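Local structure of putative branched-chain amino acid ABC transporter (Rhodospirillum rubrum ATCC 11170, 3HUT) at residues W133-G138 with E164-A169; A279-D284 with T331-T336. The protein probably binds branched-chain amino acids or related ligands outside the cytoplasmic membrane and hands them to an ABC transporter for uptake. All blocks are in the same frame, centred on the assembly; numbering follows the deposited sequence.

Along the chain contact 1 comes first, and both of its segments precede those of contact 2; the centres lie 25 Å apart, with nearest atoms about 6 Å from each other. Contact 1 joins two neighbouring helices, 126-136 and 150-165, of the domain built round strands 141-147, 169-176, 197-201, 223-225 and 246-249. Contact 2 sits near the centre of the chain, between helix 277-296, which packs on helix 18-37 of the other domain, and strand 331-341, which runs on to pair with strand 246-249. One contact is thus internal to a lobe and the other probably lies near where the chain passes between the lobes, which in this family move about a hinge to enclose ligand.

Contact 1 of 2, residues W133-G138 with E164-A169; sequences WMIGDG and ELRGGA
Two helix ends meet where I135, in the last turn of helix 126-136, lies against R166, the residue at which helix 150-165 gives way to its C-terminal turn. The contact is aliphatic. I135 CG1 sits 3.8 Å from both R166 CB and R166 CD, so the isoleucine branch lies across the arginine chain. At the isoleucine tip, CD1 comes within 3.9 Å of R166 CB and extends toward the backbone at G168, 4.3 Å from its amide N. Having no side chain, G168 lets this methyl come close to the main chain.

Toward I135 the arginine presents its methylene carbons, CB and CD. Its chain is extended from CG to NE, and a turn about the last torsion (chi4 67°) sets the guanidinium so that NH1 bonds to the carbonyl O of A162, in the last turn of helix 150-165. The positive group therefore lies by the C-terminal end of that helix, whose partial negative charge would probably favour it. I135 also touches F163, and M134 beside it reaches F159, which extends the seam between the helices inward.

Each helix closes with a Schellman motif whose C-prime residue is a glycine of positive phi, G138 or G167. G138 N bonds to I135 O at 2.9 Å, and G167 N to E164 O at 3.0 Å, while G168 N reaches back to F163 O. Paired helices ending together against the parallel part of a sheet, the second the crossover of the beta-alpha-beta unit 141-147, 150-165, 169-176, are typical of the Rossmann-like lobes of periplasmic binding proteins.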
ATOM      1  N   TRP A 133      14.277  -1.206  11.667  1.00  8.35           N
ATOM      2  CA  TRP A 133      13.580  -0.808  12.884  1.00  7.78           C
ATOM      3  C   TRP A 133      14.031  -1.681  14.066  1.00  8.00           C
ATOM      4  O   TRP A 133      14.379  -1.176  15.137  1.00  7.34           O
ATOM      5  CB  TRP A 133      12.068  -0.945  12.656  1.00  7.68           C
ATOM      6  CG  TRP A 133      11.179  -0.572  13.821  1.00  7.42           C
ATOM      7  CD1 TRP A 133      11.552  -0.001  15.007  1.00  5.88           C
ATOM      8  CD2 TRP A 133       9.760  -0.751  13.892  1.00  7.81           C
ATOM      9  NE1 TRP A 133      10.449   0.183  15.813  1.00  8.70           N
ATOM     10  CE2 TRP A 133       9.337  -0.267  15.152  1.00  8.33           C
ATOM     11  CE3 TRP A 133       8.802  -1.271  13.011  1.00  8.61           C
ATOM     12  CZ2 TRP A 133       7.994  -0.294  15.554  1.00  7.92           C
ATOM     13  CZ3 TRP A 133       7.464  -1.296  13.413  1.00  9.71           C
ATOM     14  CH2 TRP A 133       7.078  -0.808  14.671  1.00  7.78           C
HETATM   15  N   MSE A 134      14.041  -2.992  13.866  1.00  7.15           N
HETATM   16  CA  MSE A 134      14.456  -3.895  14.930  1.00  8.04           C
HETATM   17  C   MSE A 134      15.931  -3.739  15.300  1.00  7.43           C
HETATM   18  O   MSE A 134      16.299  -3.850  16.470  1.00  8.48           O
HETATM   19  CB  MSE A 134      14.126  -5.335  14.541  1.00  9.69           C
HETATM   20  CG  MSE A 134      12.627  -5.588  14.523  1.00 11.43           C
HETATM   21 SE   MSE A 134      12.108  -7.373  14.026  1.00 22.32          SE
HETATM   22  CE  MSE A 134      12.460  -8.269  15.696  1.00 16.00           C
ATOM     23  N   ILE A 135      16.775  -3.479  14.309  1.00  8.66           N
ATOM     24  CA  ILE A 135      18.199  -3.272  14.566  1.00  8.40           C
ATOM     25  C   ILE A 135      18.308  -1.993  15.388  1.00 10.05           C
ATOM     26  O   ILE A 135      19.065  -1.918  16.360  1.00 11.87           O
ATOM     27  CB  ILE A 135      18.988  -3.084  13.246  1.00  8.87           C
ATOM     28  CG1 ILE A 135      19.028  -4.398  12.459  1.00  7.85           C
ATOM     29  CG2 ILE A 135      20.397  -2.566  13.542  1.00  8.19           C
ATOM     30  CD1 ILE A 135      19.897  -5.501  13.094  1.00  9.99           C
ATOM     31  N   GLY A 136      17.532  -0.987  14.992  1.00 10.89           N
ATOM     32  CA  GLY A 136      17.538   0.285  15.692  1.00 10.69           C
ATOM     33  C   GLY A 136      17.083   0.150  17.131  1.00 12.17           C
ATOM     34  O   GLY A 136      17.501   0.925  17.992  1.00 10.56           O
ATOM     35  N   ASP A 137      16.222  -0.833  17.395  1.00 11.44           N
ATOM     36  CA  ASP A 137      15.726  -1.062  18.748  1.00 10.10           C
ATOM     37  C   ASP A 137      16.657  -1.952  19.562  1.00 10.85           C
ATOM     38  O   ASP A 137      16.322  -2.349  20.682  1.00 11.59           O
ATOM     39  CB  ASP A 137      14.314  -1.660  18.713  1.00  8.89           C
ATOM     40  CG  ASP A 137      13.255  -0.617  18.416  1.00 12.74           C
ATOM     41  OD1 ASP A 137      13.623   0.568  18.289  1.00 14.17           O
ATOM     42  OD2 ASP A 137      12.058  -0.972  18.314  1.00 12.14           O
ATOM     43  N   GLY A 138      17.813  -2.285  18.989  1.00  8.57           N
ATOM     44  CA  GLY A 138      18.794  -3.080  19.709  1.00  9.43           C
ATOM     45  C   GLY A 138      18.850  -4.584  19.524  1.00 10.06           C
ATOM     46  O   GLY A 138      19.668  -5.247  20.158  1.00 10.32           O
ATOM     47  N   GLU A 164      20.435  -9.320   8.288  1.00 10.58           N
ATOM     48  CA  GLU A 164      21.785  -9.877   8.255  1.00 12.08           C
ATOM     49  C   GLU A 164      22.789  -8.864   7.697  1.00 12.93           C
ATOM     50  O   GLU A 164      23.959  -8.863   8.076  1.00 12.61           O
ATOM     51  CB  GLU A 164      21.795 -11.169   7.421  1.00 11.94           C
ATOM     52  CG  GLU A 164      20.825 -12.233   7.939  1.00 13.47           C
ATOM     53  CD  GLU A 164      20.788 -13.491   7.080  1.00 14.76           C
ATOM     54  OE1 GLU A 164      21.024 -13.390   5.858  1.00 14.23           O
ATOM     55  OE2 GLU A 164      20.505 -14.580   7.627  1.00 15.35           O
ATOM     56  N   LEU A 165      22.331  -8.000   6.797  1.00 13.70           N
ATOM     57  CA  LEU A 165      23.203  -6.979   6.223  1.00 14.98           C
ATOM     58  C   LEU A 165      23.642  -6.026   7.328  1.00 16.14           C
ATOM     59  O   LEU A 165      24.736  -5.471   7.282  1.00 15.70           O
ATOM     60  CB  LEU A 165      22.467  -6.183   5.141  1.00 17.03           C
ATOM     61  CG  LEU A 165      23.220  -4.971   4.568  1.00 18.92           C
ATOM     62  CD1 LEU A 165      24.497  -5.435   3.886  1.00 19.98           C
ATOM     63  CD2 LEU A 165      22.328  -4.225   3.581  1.00 19.94           C
ATOM     64  N   ARG A 166      22.773  -5.843   8.320  1.00 14.40           N
ATOM     65  CA  ARG A 166      23.053  -4.957   9.439  1.00 14.22           C
ATOM     66  C   ARG A 166      23.719  -5.670  10.616  1.00 13.41           C
ATOM     67  O   ARG A 166      23.845  -5.105  11.698  1.00 14.90           O
ATOM     68  CB  ARG A 166      21.757  -4.271   9.887  1.00 14.26           C
ATOM     69  CG  ARG A 166      21.208  -3.336   8.820  1.00 13.86           C
ATOM     70  CD  ARG A 166      19.850  -2.775   9.167  1.00 13.18           C
ATOM     71  NE  ARG A 166      19.472  -1.691   8.260  1.00 10.36           N
ATOM     72  CZ  ARG A 166      19.217  -1.840   6.963  1.00 11.22           C
ATOM     73  NH1 ARG A 166      19.289  -3.035   6.393  1.00  7.65           N
ATOM     74  NH2 ARG A 166      18.897  -0.784   6.230  1.00  9.64           N
ATOM     75  N   GLY A 167      24.136  -6.915  10.400  1.00 13.98           N
ATOM     76  CA  GLY A 167      24.816  -7.658  11.448  1.00 13.27           C
ATOM     77  C   GLY A 167      23.948  -8.525  12.337  1.00 14.89           C
ATOM     78  O   GLY A 167      24.443  -9.117  13.298  1.00 13.89           O
ATOM     79  N   GLY A 168      22.658  -8.608  12.031  1.00 14.17           N
ATOM     80  CA  GLY A 168      21.773  -9.422  12.843  1.00 14.55           C
ATOM     81  C   GLY A 168      21.741 -10.859  12.371  1.00 14.39           C
ATOM     82  O   GLY A 168      22.131 -11.162  11.243  1.00 14.85           O
ATOM     83  N   ALA A 169      21.280 -11.755  13.235  1.00 14.42           N
ATOM     84  CA  ALA A 169      21.197 -13.163  12.883  1.00 13.69           C
ATOM     85  C   ALA A 169      19.764 -13.668  12.993  1.00 13.08           C
ATOM     86  O   ALA A 169      19.025 -13.288  13.900  1.00 10.73           O
ATOM     87  CB  ALA A 169      22.113 -13.990  13.786  1.00 13.61           C
TER

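Contact 2 of 2, residues A279-D284 with T331-T336; sequences AAHGYD and TTKILT
K333 and H281 account for most of the surface buried here, and they meet through one atom, the lysine ammonium. The backbones are far apart, with the CA atoms of H281 and K333 separated by 12.0 Å, and the gap is spanned chiefly by the lysine. Its chain is extended beyond CG, and carries NZ from strand 331-341 to the imidazole edge. There NZ lies near the ring plane, 3.0 Å from H281 CE1 and 3.2 Å from H281 ND1. The histidine meets it by placing CG beside the backbone N (chi1 -74°), which swings the ring out from helix 277-296 although its CB does not point at the strand. A positive ammonium so close to the ring would probably disfavour a second proton on the imidazole.

The stronger partner of K333 NZ is T319 OG1, to which it is hydrogen-bonded, with a weak bond to the carbonyl O of A119 besides. D284, one turn along the helix from H281, contributes less surface but completes the polar network. Its OD2 is 4.9 Å from K333 NZ, too far for direct pairing, yet is hydrogen-bonded to the same T319 OG1, while OD1 accepts a hydrogen bond from the amide N of V318. T319 OG1 thus bridges carboxylate and ammonium, and the nearby negative charge would help to offset that of the buried lysine.

Helix 277-296 packs on helix 18-37 through A279 and Y283, and on helix 258-271 through A279 and A280, with Y283 stacked on F263, whereas strand 331-341 pairs with strand 322-324 at T332 and reaches strand 246-249 at T336.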
ATOM      1  N   ALA A 279      -9.086   2.791  -0.185  1.00  8.81           N
ATOM      2  CA  ALA A 279      -9.667   4.114  -0.372  1.00  8.75           C
ATOM      3  C   ALA A 279      -8.574   5.168  -0.176  1.00  7.11           C
ATOM      4  O   ALA A 279      -8.502   6.157  -0.913  1.00  7.02           O
ATOM      5  CB  ALA A 279     -10.786   4.334   0.627  1.00  9.47           C
ATOM      6  N   ALA A 280      -7.714   4.943   0.811  1.00  5.72           N
ATOM      7  CA  ALA A 280      -6.630   5.874   1.107  1.00  4.45           C
ATOM      8  C   ALA A 280      -5.617   5.959  -0.039  1.00  6.17           C
ATOM      9  O   ALA A 280      -5.171   7.043  -0.408  1.00  3.54           O
ATOM     10  CB  ALA A 280      -5.934   5.456   2.394  1.00  6.64           C
ATOM     11  N   HIS A 281      -5.243   4.815  -0.594  1.00  5.58           N
ATOM     12  CA  HIS A 281      -4.298   4.809  -1.702  1.00  7.20           C
ATOM     13  C   HIS A 281      -4.952   5.413  -2.942  1.00  7.65           C
ATOM     14  O   HIS A 281      -4.281   6.034  -3.763  1.00  8.51           O
ATOM     15  CB  HIS A 281      -3.817   3.381  -1.970  1.00  8.53           C
ATOM     16  CG  HIS A 281      -2.858   2.876  -0.939  1.00 11.63           C
ATOM     17  ND1 HIS A 281      -1.516   3.199  -0.950  1.00 13.24           N
ATOM     18  CD2 HIS A 281      -3.050   2.122   0.169  1.00  9.67           C
ATOM     19  CE1 HIS A 281      -0.929   2.666   0.106  1.00 12.17           C
ATOM     20  NE2 HIS A 281      -1.838   2.009   0.802  1.00 12.01           N
ATOM     21  N   GLY A 282      -6.263   5.237  -3.069  1.00  7.54           N
ATOM     22  CA  GLY A 282      -6.972   5.803  -4.201  1.00  8.46           C
ATOM     23  C   GLY A 282      -6.990   7.312  -4.041  1.00  8.80           C
ATOM     24  O   GLY A 282      -6.892   8.064  -5.015  1.00  7.25           O
ATOM     25  N   TYR A 283      -7.113   7.758  -2.793  1.00  6.78           N
ATOM     26  CA  TYR A 283      -7.123   9.183  -2.491  1.00  7.99           C
ATOM     27  C   TYR A 283      -5.771   9.786  -2.879  1.00  8.28           C
ATOM     28  O   TYR A 283      -5.709  10.801  -3.578  1.00  9.30           O
ATOM     29  CB  TYR A 283      -7.372   9.404  -0.994  1.00  7.63           C
ATOM     30  CG  TYR A 283      -7.555  10.856  -0.598  1.00  8.30           C
ATOM     31  CD1 TYR A 283      -8.647  11.596  -1.058  1.00  8.61           C
ATOM     32  CD2 TYR A 283      -6.655  11.481   0.265  1.00  6.15           C
ATOM     33  CE1 TYR A 283      -8.840  12.924  -0.661  1.00  7.71           C
ATOM     34  CE2 TYR A 283      -6.837  12.807   0.666  1.00  7.99           C
ATOM     35  CZ  TYR A 283      -7.932  13.522   0.201  1.00  9.02           C
ATOM     36  OH  TYR A 283      -8.122  14.833   0.601  1.00  8.86           O
ATOM     37  N   ASP A 284      -4.689   9.159  -2.420  1.00  7.56           N
ATOM     38  CA  ASP A 284      -3.350   9.651  -2.723  1.00  8.15           C
ATOM     39  C   ASP A 284      -3.010   9.554  -4.207  1.00  8.59           C
ATOM     40  O   ASP A 284      -2.319  10.420  -4.747  1.00  5.97           O
ATOM     41  CB  ASP A 284      -2.291   8.887  -1.915  1.00  8.18           C
ATOM     42  CG  ASP A 284      -2.161   9.397  -0.491  1.00 10.93           C
ATOM     43  OD1 ASP A 284      -2.865  10.366  -0.136  1.00  8.63           O
ATOM     44  OD2 ASP A 284      -1.348   8.826   0.275  1.00  8.54           O
ATOM     45  N   THR A 331       8.007   3.024  -5.845  1.00  9.92           N
ATOM     46  CA  THR A 331       7.474   3.811  -4.740  1.00  8.20           C
ATOM     47  C   THR A 331       8.022   3.436  -3.368  1.00  8.44           C
ATOM     48  O   THR A 331       8.078   2.264  -3.012  1.00  7.88           O
ATOM     49  CB  THR A 331       5.931   3.691  -4.688  1.00  8.98           C
ATOM     50  OG1 THR A 331       5.387   4.008  -5.972  1.00  8.88           O
ATOM     51  CG2 THR A 331       5.345   4.651  -3.657  1.00  8.71           C
ATOM     52  N   THR A 332       8.439   4.444  -2.609  1.00  8.80           N
ATOM     53  CA  THR A 332       8.925   4.240  -1.249  1.00  9.63           C
ATOM     54  C   THR A 332       8.133   5.218  -0.390  1.00 10.05           C
ATOM     55  O   THR A 332       7.692   6.263  -0.875  1.00 10.70           O
ATOM     56  CB  THR A 332      10.443   4.517  -1.103  1.00 10.52           C
ATOM     57  OG1 THR A 332      10.738   5.851  -1.530  1.00 10.17           O
ATOM     58  CG2 THR A 332      11.254   3.514  -1.928  1.00 11.47           C
ATOM     59  N   LYS A 333       7.936   4.878   0.876  1.00 10.05           N
ATOM     60  CA  LYS A 333       7.165   5.730   1.768  1.00  9.16           C
ATOM     61  C   LYS A 333       7.713   5.749   3.182  1.00  8.13           C
ATOM     62  O   LYS A 333       8.397   4.822   3.599  1.00  6.25           O
ATOM     63  CB  LYS A 333       5.721   5.235   1.839  1.00 10.62           C
ATOM     64  CG  LYS A 333       4.964   5.231   0.533  1.00 10.07           C
ATOM     65  CD  LYS A 333       3.538   4.761   0.772  1.00 14.72           C
ATOM     66  CE  LYS A 333       2.640   5.108  -0.403  1.00 13.50           C
ATOM     67  NZ  LYS A 333       1.257   4.667  -0.149  1.00 21.40           N
ATOM     68  N   ILE A 334       7.407   6.814   3.914  1.00  7.33           N
ATOM     69  CA  ILE A 334       7.817   6.904   5.305  1.00 10.36           C
ATOM     70  C   ILE A 334       6.655   6.292   6.080  1.00  8.73           C
ATOM     71  O   ILE A 334       5.617   6.926   6.258  1.00 10.31           O
ATOM     72  CB  ILE A 334       8.015   8.363   5.757  1.00 10.56           C
ATOM     73  CG1 ILE A 334       9.203   8.978   5.014  1.00 13.47           C
ATOM     74  CG2 ILE A 334       8.267   8.413   7.264  1.00 12.95           C
ATOM     75  CD1 ILE A 334       9.498  10.410   5.421  1.00 17.41           C
ATOM     76  N   LEU A 335       6.827   5.051   6.522  1.00  8.54           N
ATOM     77  CA  LEU A 335       5.779   4.346   7.253  1.00  7.14           C
ATOM     78  C   LEU A 335       5.623   4.857   8.681  1.00  8.11           C
ATOM     79  O   LEU A 335       6.508   5.526   9.209  1.00  7.36           O
ATOM     80  CB  LEU A 335       6.077   2.844   7.254  1.00  7.53           C
ATOM     81  CG  LEU A 335       6.280   2.253   5.852  1.00  9.83           C
ATOM     82  CD1 LEU A 335       6.563   0.762   5.949  1.00 11.02           C
ATOM     83  CD2 LEU A 335       5.039   2.510   4.995  1.00  7.49           C
ATOM     84  N   THR A 336       4.484   4.543   9.299  1.00  6.99           N
ATOM     85  CA  THR A 336       4.205   4.971  10.666  1.00  6.56           C
ATOM     86  C   THR A 336       4.278   3.761  11.598  1.00  7.31           C
ATOM     87  O   THR A 336       3.567   2.773  11.399  1.00  6.74           O
ATOM     88  CB  THR A 336       2.803   5.612  10.761  1.00  6.36           C
ATOM     89  OG1 THR A 336       2.742   6.756   9.897  1.00  8.53           O
ATOM     90  CG2 THR A 336       2.497   6.033  12.189  1.00  7.94           C
TER